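Local coordinates for protein chorismatase (Streptomyces hygroscopicus, PDB 4BPS) that catalyses the hydrolysis of chorismate to pyruvate and a dihydroxycyclohexadiene carboxylic acid, a step in making the immunosuppressants FK506 and FK520, at residues A[15-20]-A[96-101]; A[210-215]-A[226-231]; A[44-49]-A[66-71]. All coordinates share one frame; numbering follows the deposited sequence.

Contact 1. Residues A[15-20]-A[96-101]; sequences ISVTAP and DAYLFG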
loop_
_atom_site.group_PDB
_atom_site.type_symbol
_atom_site.label_atom_id
_atom_site.label_comp_id
_atom_site.label_asym_id
_atom_site.label_seq_id
_atom_site.Cartn_x
_atom_site.Cartn_y
_atom_site.Cartn_z
ATOM N N ILE A 15 8.886 -21.681 18.374
ATOM C CA ILE A 15 8.201 -21.982 17.126
ATOM C C ILE A 15 8.772 -21.118 15.985
ATOM O O ILE A 15 8.935 -19.898 16.139
ATOM C CB ILE A 15 6.672 -21.781 17.298
ATOM C CG1 ILE A 15 6.124 -22.747 18.368
ATOM C CG2 ILE A 15 5.950 -21.986 15.985
ATOM C CD1 ILE A 15 4.668 -22.499 18.764
ATOM N N SER A 16 9.106 -21.757 14.857
ATOM C CA SER A 16 9.684 -21.056 13.707
ATOM C C SER A 16 8.618 -20.123 13.091
ATOM O O SER A 16 7.502 -20.576 12.769
ATOM C CB SER A 16 10.175 -22.056 12.648
ATOM O OG SER A 16 11.170 -22.945 13.147
ATOM N N VAL A 17 8.950 -18.843 12.944
ATOM C CA VAL A 17 8.026 -17.884 12.371
ATOM C C VAL A 17 8.782 -16.945 11.452
ATOM O O VAL A 17 9.885 -16.488 11.773
ATOM C CB VAL A 17 7.273 -17.090 13.477
ATOM C CG1 VAL A 17 8.243 -16.348 14.382
ATOM C CG2 VAL A 17 6.281 -16.134 12.851
ATOM N N THR A 18 8.164 -16.637 10.314
ATOM C CA THR A 18 8.710 -15.677 9.351
ATOM C C THR A 18 7.665 -14.587 9.086
ATOM O O THR A 18 6.508 -14.869 8.781
ATOM C CB THR A 18 9.066 -16.394 8.034
ATOM O OG1 THR A 18 9.957 -17.479 8.309
ATOM C CG2 THR A 18 9.705 -15.425 7.033
ATOM N N ALA A 19 8.108 -13.341 9.178
ATOM C CA ALA A 19 7.248 -12.179 8.926
ATOM C C ALA A 19 7.078 -11.965 7.419
ATOM O O ALA A 19 7.874 -12.453 6.624
ATOM C CB ALA A 19 7.855 -10.952 9.569
ATOM N N PRO A 20 6.000 -11.278 7.002
ATOM C CA PRO A 20 5.724 -11.170 5.563
ATOM C C PRO A 20 6.819 -10.470 4.801
ATOM O O PRO A 20 7.495 -9.572 5.330
ATOM C CB PRO A 20 4.421 -10.369 5.505
ATOM C CG PRO A 20 3.773 -10.636 6.862
ATOM C CD PRO A 20 4.928 -10.684 7.819
ATOM N N ASP A 96 0.043 -19.123 11.033
ATOM C CA ASP A 96 -0.401 -18.929 12.400
ATOM C C ASP A 96 -0.173 -17.500 12.890
ATOM O O ASP A 96 -0.961 -17.007 13.712
ATOM C CB ASP A 96 0.221 -19.955 13.335
ATOM C CG ASP A 96 -0.410 -21.340 13.165
ATOM O OD1 ASP A 96 -1.597 -21.443 12.772
ATOM O OD2 ASP A 96 0.264 -22.349 13.451
ATOM N N ALA A 97 0.821 -16.797 12.337
ATOM C CA ALA A 97 1.172 -15.460 12.819
ATOM C C ALA A 97 0.688 -14.285 11.968
ATOM O O ALA A 97 0.587 -13.169 12.507
ATOM C CB ALA A 97 2.688 -15.360 12.998
ATOM N N TYR A 98 0.424 -14.494 10.669
ATOM C CA TYR A 98 0.100 -13.382 9.767
ATOM C C TYR A 98 -1.025 -13.751 8.805
ATOM O O TYR A 98 -1.273 -14.924 8.523
ATOM C CB TYR A 98 1.337 -12.923 8.971
ATOM C CG TYR A 98 2.462 -12.487 9.874
ATOM C CD1 TYR A 98 2.435 -11.233 10.502
ATOM C CD2 TYR A 98 3.544 -13.325 10.145
ATOM C CE1 TYR A 98 3.468 -10.854 11.372
ATOM C CE2 TYR A 98 4.561 -12.939 11.008
ATOM C CZ TYR A 98 4.525 -11.702 11.600
ATOM O OH TYR A 98 5.522 -11.282 12.465
ATOM N N LEU A 99 -1.685 -12.720 8.285
ATOM C CA LEU A 99 -2.842 -12.855 7.389
ATOM C C LEU A 99 -2.649 -11.903 6.199
ATOM O O LEU A 99 -2.226 -10.754 6.377
ATOM C CB LEU A 99 -4.095 -12.452 8.159
ATOM C CG LEU A 99 -5.436 -12.328 7.443
ATOM C CD1 LEU A 99 -5.886 -13.681 7.003
ATOM C CD2 LEU A 99 -6.515 -11.667 8.358
ATOM N N PHE A 100 -2.972 -12.386 4.999
ATOM C CA PHE A 100 -3.010 -11.582 3.773
ATOM C C PHE A 100 -4.422 -11.651 3.215
ATOM O O PHE A 100 -4.966 -12.739 3.104
ATOM C CB PHE A 100 -2.022 -12.150 2.750
ATOM C CG PHE A 100 -2.025 -11.441 1.423
ATOM C CD1 PHE A 100 -1.323 -10.269 1.251
ATOM C CD2 PHE A 100 -2.706 -11.955 0.337
ATOM C CE1 PHE A 100 -1.308 -9.615 0.011
ATOM C CE2 PHE A 100 -2.690 -11.297 -0.893
ATOM C CZ PHE A 100 -1.999 -10.132 -1.041
ATOM N N GLY A 101 -4.987 -10.509 2.828
ATOM C CA GLY A 101 -6.312 -10.490 2.226
ATOM C C GLY A 101 -6.418 -9.507 1.083
ATOM O O GLY A 101 -5.678 -8.511 1.004
#
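Ala97 meets Val17 through methyl groups alone. CB of Ala97 lies 3.7 Å from CG2 of Val17. CG2 is the branch opposite the backbone N, next to the carbonyl carbon, which turns it to the 96-101 segment. The pair sits at the more open end of the contact, since Val17 is exposed.

Tyr98 comes next and carries most of the contact. CG stands anti to the carbonyl carbon (chi1 -58°), and this sends the ring out across the N-terminal chain. The side chain crosses that of Pro20 at about a right angle. CD of Pro20 lies over the centre of the ring in a CH-pi contact, 3.5 Å from the centroid and only 6° off the ring normal.

Farther out, the ring meets the backbone of the same segment. CE2 of Tyr98 is 3.5 Å from CA of Ala19, and the carbonyl O of Thr18 is equally near. Both approach obliquely. CG2 of Val17 touches CE2 of Tyr98 more loosely at 4.1 Å. At the tip, OH of Tyr98 lies 3.7 Å from CB of Ala19. No hydrogen bond links the two segments; the contact is van der Waals packing of the ring against side chains and backbone. Tyr98 and Pro20 are both buried, at the inner end of the contact.

The N-terminal run is held from elsewhere too: Gln79 bonds Ser16 O and Thr18 N, and Arg239 bonds the carbonyls of Ala19 and Pro20. In this YjgF-fold protein the N-terminal lead-in packs on strand 98-105 of the six-stranded sheet, away from the substrate pocket. That strand pairs with 90-94 and 189-196. Pro20 stands just before strand 21-25, and Leu232 of strand 229-232 touches both it and Tyr98.

Contact 2. Residues A[210-215]-A[226-231]; sequences LTAHHY and FARATW. With 3EB (3-(2-carboxyethyl)benzoic acid), chain B.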
loop_
_atom_site.group_PDB
_atom_site.type_symbol
_atom_site.label_atom_id
_atom_site.label_comp_id
_atom_site.label_asym_id
_atom_site.label_seq_id
_atom_site.Cartn_x
_atom_site.Cartn_y
_atom_site.Cartn_z
ATOM N N LEU A 210 2.640 16.321 8.061
ATOM C CA LEU A 210 1.503 16.294 8.953
ATOM C C LEU A 210 0.844 14.906 8.935
ATOM O O LEU A 210 0.647 14.310 7.879
ATOM C CB LEU A 210 0.497 17.362 8.508
ATOM C CG LEU A 210 -0.714 17.605 9.417
ATOM C CD1 LEU A 210 -0.320 18.047 10.827
ATOM C CD2 LEU A 210 -1.638 18.627 8.772
ATOM N N THR A 211 0.465 14.416 10.111
ATOM C CA THR A 211 -0.291 13.166 10.215
ATOM C C THR A 211 -1.545 13.241 9.356
ATOM O O THR A 211 -2.291 14.231 9.421
ATOM C CB THR A 211 -0.617 12.925 11.683
ATOM O OG1 THR A 211 0.618 12.676 12.367
ATOM C CG2 THR A 211 -1.535 11.743 11.902
ATOM N N ALA A 212 -1.763 12.208 8.542
ATOM C CA ALA A 212 -2.802 12.240 7.506
ATOM C C ALA A 212 -4.169 12.608 8.082
ATOM O O ALA A 212 -4.872 13.457 7.516
ATOM C CB ALA A 212 -2.835 10.908 6.757
ATOM N N HIS A 213 -4.560 11.966 9.194
ATOM C CA HIS A 213 -5.911 12.239 9.689
ATOM C C HIS A 213 -6.036 13.585 10.389
ATOM O O HIS A 213 -7.126 13.962 10.810
ATOM C CB HIS A 213 -6.479 11.078 10.520
ATOM C CG HIS A 213 -5.832 10.840 11.837
ATOM N ND1 HIS A 213 -4.737 10.011 11.997
ATOM C CD2 HIS A 213 -6.200 11.247 13.075
ATOM C CE1 HIS A 213 -4.432 9.964 13.284
ATOM N NE2 HIS A 213 -5.303 10.696 13.961
ATOM N N HIS A 214 -4.922 14.325 10.455
ATOM C CA HIS A 214 -4.926 15.727 10.902
ATOM C C HIS A 214 -4.922 16.716 9.741
ATOM O O HIS A 214 -4.846 17.922 9.975
ATOM C CB HIS A 214 -3.709 16.010 11.799
ATOM C CG HIS A 214 -3.722 15.252 13.080
ATOM N ND1 HIS A 214 -2.640 15.233 13.934
ATOM C CD2 HIS A 214 -4.679 14.495 13.661
ATOM C CE1 HIS A 214 -2.926 14.481 14.983
ATOM N NE2 HIS A 214 -4.160 14.027 14.846
ATOM N N TYR A 215 -4.989 16.247 8.503
ATOM C CA TYR A 215 -5.047 17.167 7.385
ATOM C C TYR A 215 -6.222 18.142 7.539
ATOM O O TYR A 215 -7.298 17.773 8.002
ATOM C CB TYR A 215 -5.215 16.440 6.059
ATOM C CG TYR A 215 -3.985 15.786 5.430
ATOM C CD1 TYR A 215 -2.735 15.765 6.059
ATOM C CD2 TYR A 215 -4.089 15.189 4.189
ATOM C CE1 TYR A 215 -1.662 15.163 5.444
ATOM C CE2 TYR A 215 -3.029 14.563 3.569
ATOM C CZ TYR A 215 -1.810 14.541 4.199
ATOM O OH TYR A 215 -0.704 13.906 3.635
ATOM N N PHE A 226 -3.729 7.107 7.750
ATOM C CA PHE A 226 -2.660 6.124 7.518
ATOM C C PHE A 226 -1.388 6.589 8.210
ATOM O O PHE A 226 -1.166 7.797 8.367
ATOM C CB PHE A 226 -2.369 5.858 6.014
ATOM C CG PHE A 226 -1.981 7.077 5.218
ATOM C CD1 PHE A 226 -2.938 7.866 4.584
ATOM C CD2 PHE A 226 -0.650 7.427 5.075
ATOM C CE1 PHE A 226 -2.579 8.967 3.849
ATOM C CE2 PHE A 226 -0.281 8.535 4.340
ATOM C CZ PHE A 226 -1.244 9.317 3.742
ATOM N N ALA A 227 -0.530 5.629 8.544
ATOM C CA ALA A 227 0.796 5.923 9.076
ATOM C C ALA A 227 1.777 6.118 7.931
ATOM O O ALA A 227 1.521 5.668 6.816
ATOM C CB ALA A 227 1.267 4.780 9.952
ATOM N N ARG A 228 2.930 6.732 8.198
ATOM C CA ARG A 228 3.924 6.964 7.136
ATOM C C ARG A 228 4.835 5.732 6.913
ATOM O O ARG A 228 5.423 5.570 5.827
ATOM C CB ARG A 228 4.733 8.242 7.420
ATOM C CG ARG A 228 3.840 9.464 7.555
ATOM C CD ARG A 228 3.139 9.797 6.254
ATOM N NE ARG A 228 2.108 10.809 6.466
ATOM C CZ ARG A 228 1.521 11.467 5.470
ATOM N NH1 ARG A 228 1.864 11.234 4.211
ATOM N NH2 ARG A 228 0.590 12.373 5.750
ATOM N N ALA A 229 4.926 4.852 7.909
ATOM C CA ALA A 229 5.605 3.538 7.787
ATOM C C ALA A 229 5.109 2.688 8.959
ATOM O O ALA A 229 4.509 3.233 9.910
ATOM C CB ALA A 229 7.116 3.707 7.838
ATOM N N THR A 230 5.351 1.379 8.902
ATOM C CA THR A 230 5.022 0.492 9.997
ATOM C C THR A 230 6.155 -0.502 10.171
ATOM O O THR A 230 6.598 -1.118 9.190
ATOM C CB THR A 230 3.716 -0.290 9.707
ATOM O OG1 THR A 230 2.638 0.659 9.600
ATOM C CG2 THR A 230 3.398 -1.312 10.794
ATOM N N TRP A 231 6.624 -0.649 11.410
ATOM C CA TRP A 231 7.544 -1.724 11.777
ATOM C C TRP A 231 6.713 -2.908 12.262
ATOM O O TRP A 231 5.887 -2.751 13.170
ATOM C CB TRP A 231 8.512 -1.280 12.894
ATOM C CG TRP A 231 9.341 -2.454 13.323
ATOM C CD1 TRP A 231 9.026 -3.396 14.278
ATOM C CD2 TRP A 231 10.561 -2.903 12.724
ATOM N NE1 TRP A 231 10.003 -4.384 14.322
ATOM C CE2 TRP A 231 10.953 -4.102 13.375
ATOM C CE3 TRP A 231 11.369 -2.400 11.705
ATOM C CZ2 TRP A 231 12.115 -4.785 13.033
ATOM C CZ3 TRP A 231 12.513 -3.092 11.361
ATOM C CH2 TRP A 231 12.878 -4.256 12.029
HETATM C C 3EB B . -0.202 11.952 1.055
HETATM O O 3EB B . -1.269 12.348 1.536
HETATM C CA 3EB B . -0.099 11.461 -0.362
HETATM O OAB 3EB B . -5.165 7.667 1.129
HETATM O OAD 3EB B . -4.248 5.710 1.630
HETATM C CAE 3EB B . -0.259 8.519 0.415
HETATM C CAF 3EB B . -0.395 7.292 1.052
HETATM C CAG 3EB B . -1.386 9.232 0.005
HETATM C CAH 3EB B . -1.650 6.754 1.279
HETATM C CAL 3EB B . -4.165 6.927 1.213
HETATM C CAM 3EB B . -2.644 8.685 0.259
HETATM C CAN 3EB B . -2.790 7.460 0.910
HETATM O OXT 3EB B . 0.907 11.990 1.713
HETATM C C2 3EB B . -1.282 10.549 -0.748
HETATM O O HOH W 1 0.345 10.120 8.666
HETATM O O HOH W 2 -3.328 9.275 9.733
#
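Arg228 reaches from just ahead of strand 229-232 to Tyr215 and to the carbonyl of Leu210. From CB, CG stands anti to the carbonyl carbon, and the chain turns at the CB-CG bond (chi2 -65°) and then runs on extended. This brings the guanidinium across to the 210-215 loop. NE donates to water 1, which also accepts from Ala212 N and donates to Phe226 O, bridging the two segments. NH2 makes a nearly straight bond of 2.9 Å to OH of Tyr215, in the guanidinium plane. It also gives a weak, bent bond to O of Leu210. NH1 donates to OXT of the bound 3-(2-carboxyethyl)benzoic acid at 2.8 Å.

OH of Tyr215 passes its own hydrogen bond to the other oxygen, O, of that carboxylate at 2.7 Å. The arginine thus grips the ligand and also fixes the tyrosine that grips it. Both residues bind substrate. CE2 of Phe226 lies over one face of the guanidinium. The Phe226 ring is itself sandwiched: CB of Ala212 makes a CH-pi contact with one face, 3.8 Å from its centroid, and the ligand ring covers the opposite face.

Tyr155 and Arg162, on helix 154-169, also bond the ligand. Arg228 and Ala229 both face Ile204 of strand 201-204, a classic beta bulge at the start of strand 229-232.

Contact 3. Residues A[44-49]-A[66-71]; sequences HGTGHT and TRDDEA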
loop_
_atom_site.group_PDB
_atom_site.type_symbol
_atom_site.label_atom_id
_atom_site.label_comp_id
_atom_site.label_asym_id
_atom_site.label_seq_id
_atom_site.Cartn_x
_atom_site.Cartn_y
_atom_site.Cartn_z
ATOM N N HIS A 44 -0.193 -6.462 -11.394
ATOM C CA HIS A 44 -0.232 -5.093 -11.906
ATOM C C HIS A 44 -0.134 -5.127 -13.409
ATOM O O HIS A 44 0.738 -5.776 -13.961
ATOM C CB HIS A 44 0.961 -4.308 -11.355
ATOM C CG HIS A 44 0.876 -4.109 -9.881
ATOM N ND1 HIS A 44 0.086 -3.134 -9.308
ATOM C CD2 HIS A 44 1.435 -4.816 -8.869
ATOM C CE1 HIS A 44 0.177 -3.249 -7.992
ATOM N NE2 HIS A 44 0.996 -4.253 -7.702
ATOM N N GLY A 45 -1.027 -4.444 -14.100
ATOM C CA GLY A 45 -1.025 -4.517 -15.546
ATOM C C GLY A 45 -2.102 -3.618 -16.130
ATOM O O GLY A 45 -2.506 -2.627 -15.503
ATOM N N THR A 46 -2.575 -4.001 -17.309
ATOM C CA THR A 46 -3.459 -3.170 -18.104
ATOM C C THR A 46 -4.924 -3.641 -18.072
ATOM O O THR A 46 -5.715 -3.329 -18.967
ATOM C CB THR A 46 -2.954 -3.065 -19.564
ATOM O OG1 THR A 46 -2.941 -4.385 -20.135
ATOM C CG2 THR A 46 -1.580 -2.453 -19.640
ATOM N N GLY A 47 -5.323 -4.301 -16.992
ATOM C CA GLY A 47 -6.703 -4.703 -16.823
ATOM C C GLY A 47 -6.944 -5.155 -15.391
ATOM O O GLY A 47 -6.078 -5.002 -14.515
ATOM N N HIS A 48 -8.142 -5.676 -15.139
ATOM C CA HIS A 48 -8.463 -6.134 -13.800
ATOM C C HIS A 48 -9.244 -7.455 -13.889
ATOM O O HIS A 48 -9.665 -7.880 -14.979
ATOM C CB HIS A 48 -9.240 -5.082 -12.996
ATOM C CG HIS A 48 -10.616 -4.779 -13.500
ATOM N ND1 HIS A 48 -10.867 -3.803 -14.439
ATOM C CD2 HIS A 48 -11.821 -5.313 -13.171
ATOM C CE1 HIS A 48 -12.172 -3.766 -14.676
ATOM N NE2 HIS A 48 -12.772 -4.674 -13.926
ATOM N N THR A 49 -9.393 -8.105 -12.745
ATOM C CA THR A 49 -10.139 -9.352 -12.623
ATOM C C THR A 49 -10.928 -9.312 -11.311
ATOM O O THR A 49 -10.806 -8.372 -10.517
ATOM C CB THR A 49 -9.208 -10.589 -12.584
ATOM O OG1 THR A 49 -8.418 -10.559 -11.383
ATOM C CG2 THR A 49 -8.287 -10.659 -13.773
ATOM N N THR A 66 -0.361 1.304 -18.062
ATOM C CA THR A 66 -0.963 1.483 -19.379
ATOM C C THR A 66 -0.208 0.777 -20.494
ATOM O O THR A 66 -0.611 0.876 -21.646
ATOM C CB THR A 66 -1.093 2.979 -19.727
ATOM O OG1 THR A 66 0.212 3.559 -19.742
ATOM C CG2 THR A 66 -1.981 3.700 -18.721
ATOM N N ARG A 67 0.880 0.078 -20.167
ATOM C CA ARG A 67 1.616 -0.723 -21.157
ATOM C C ARG A 67 1.810 -2.133 -20.608
ATOM O O ARG A 67 2.223 -2.313 -19.449
ATOM C CB ARG A 67 2.993 -0.152 -21.430
ATOM C CG ARG A 67 3.009 1.167 -22.156
ATOM C CD ARG A 67 4.445 1.632 -22.290
ATOM N NE ARG A 67 5.257 0.686 -23.061
ATOM C CZ ARG A 67 5.386 0.703 -24.384
ATOM N NH1 ARG A 67 4.764 1.634 -25.103
ATOM N NH2 ARG A 67 6.148 -0.200 -24.988
ATOM N N ASP A 68 1.601 -3.148 -21.453
ATOM C CA ASP A 68 1.779 -4.527 -21.012
ATOM C C ASP A 68 3.214 -4.817 -20.599
ATOM O O ASP A 68 3.459 -5.667 -19.727
ATOM C CB ASP A 68 1.355 -5.498 -22.104
ATOM C CG ASP A 68 -0.129 -5.721 -22.129
ATOM O OD1 ASP A 68 -0.783 -5.329 -21.143
ATOM O OD2 ASP A 68 -0.626 -6.315 -23.120
ATOM N N ASP A 69 4.178 -4.116 -21.197
ATOM C CA ASP A 69 5.582 -4.393 -20.872
ATOM C C ASP A 69 5.970 -3.847 -19.478
ATOM O O ASP A 69 7.082 -4.076 -19.016
ATOM C CB ASP A 69 6.559 -3.980 -21.987
ATOM C CG ASP A 69 6.655 -2.487 -22.211
ATOM O OD1 ASP A 69 6.096 -1.676 -21.450
ATOM O OD2 ASP A 69 7.339 -2.117 -23.200
ATOM N N GLU A 70 5.031 -3.193 -18.790
ATOM C CA GLU A 70 5.220 -2.777 -17.406
ATOM C C GLU A 70 4.477 -3.677 -16.424
ATOM O O GLU A 70 4.530 -3.451 -15.205
ATOM C CB GLU A 70 4.767 -1.325 -17.244
ATOM C CG GLU A 70 5.755 -0.420 -17.929
ATOM C CD GLU A 70 5.260 0.989 -18.139
ATOM O OE1 GLU A 70 4.033 1.254 -17.997
ATOM O OE2 GLU A 70 6.126 1.848 -18.448
ATOM N N ALA A 71 3.765 -4.675 -16.936
ATOM C CA ALA A 71 3.021 -5.559 -16.057
ATOM C C ALA A 71 3.978 -6.425 -15.267
ATOM O O ALA A 71 5.032 -6.808 -15.780
ATOM C CB ALA A 71 2.062 -6.430 -16.867
#
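Thr46 and Asp68 cross at about a right angle, and the threonine hydroxyl meets the carboxylate. In the conformer given, one of two modelled for Asp68, OG1 of Thr46 donates to OD1 of Asp68 over 2.6 Å, arriving nearly in line with the C-O bond. The hydroxyl lies between its own backbone N and carbonyl carbon (chi1 61°). CG2 lies beside the same OD1 and against the backbone: CG2 of Thr46 touches C of Arg67 at 3.5 Å and C of Thr66 at 3.6 Å. An alanine here would remove both branches, which is likely to leave OD1 of Asp68 without this donor in that conformer and open a gap beside the Thr66 and Arg67 backbone.

Both segments lie at strand ends of the five-stranded mixed sheet, mostly as loop. Residues 44-49 leave strand 38-44, and residues 66-71 lead through a 3-10 turn into strand 72-77, its antiparallel neighbour.

Gly45 and Ala71 face each other where the backbones come closest, with CA atoms 4.2 Å apart. CB of Ala71 is 3.9 Å from CA of Gly45, and a side chain on the glycine would be tight against that methyl. CA of Ala71 also makes a C-H...O contact with O of His44, 3.1 Å long.

On the far side of the turn, Arg67 grips Asp69 side-on. In this salt bridge Arg67 NE donates to Asp69 OD1 at 3.0 Å, and NH2 donates to OD2 from above the carboxylate plane. The imidazole of His44 leads away from the turn, bonded to Thr64 and Glu74 and stacked on Phe72.

In the fold
From the N terminus, the chain first passes through residues 15-20, one half of contact 1. It then builds the five-stranded sheet. Within this run contact 3 closes a short loop, joining the end of strand 38-44 to the approach to strand 72-77. Contact 1 closes later, at strand 98-105, so the loop of contact 3 lies wholly within its larger one. Contact 1 ties the chain leading into the first sheet to the six-stranded sheet. Contact 2 follows in series and closes a short loop between strands 201-204 and 229-232 of the third sheet. Contacts 2 and 3 lie on opposite sides of the chain's centre, their centres about 29 Å apart.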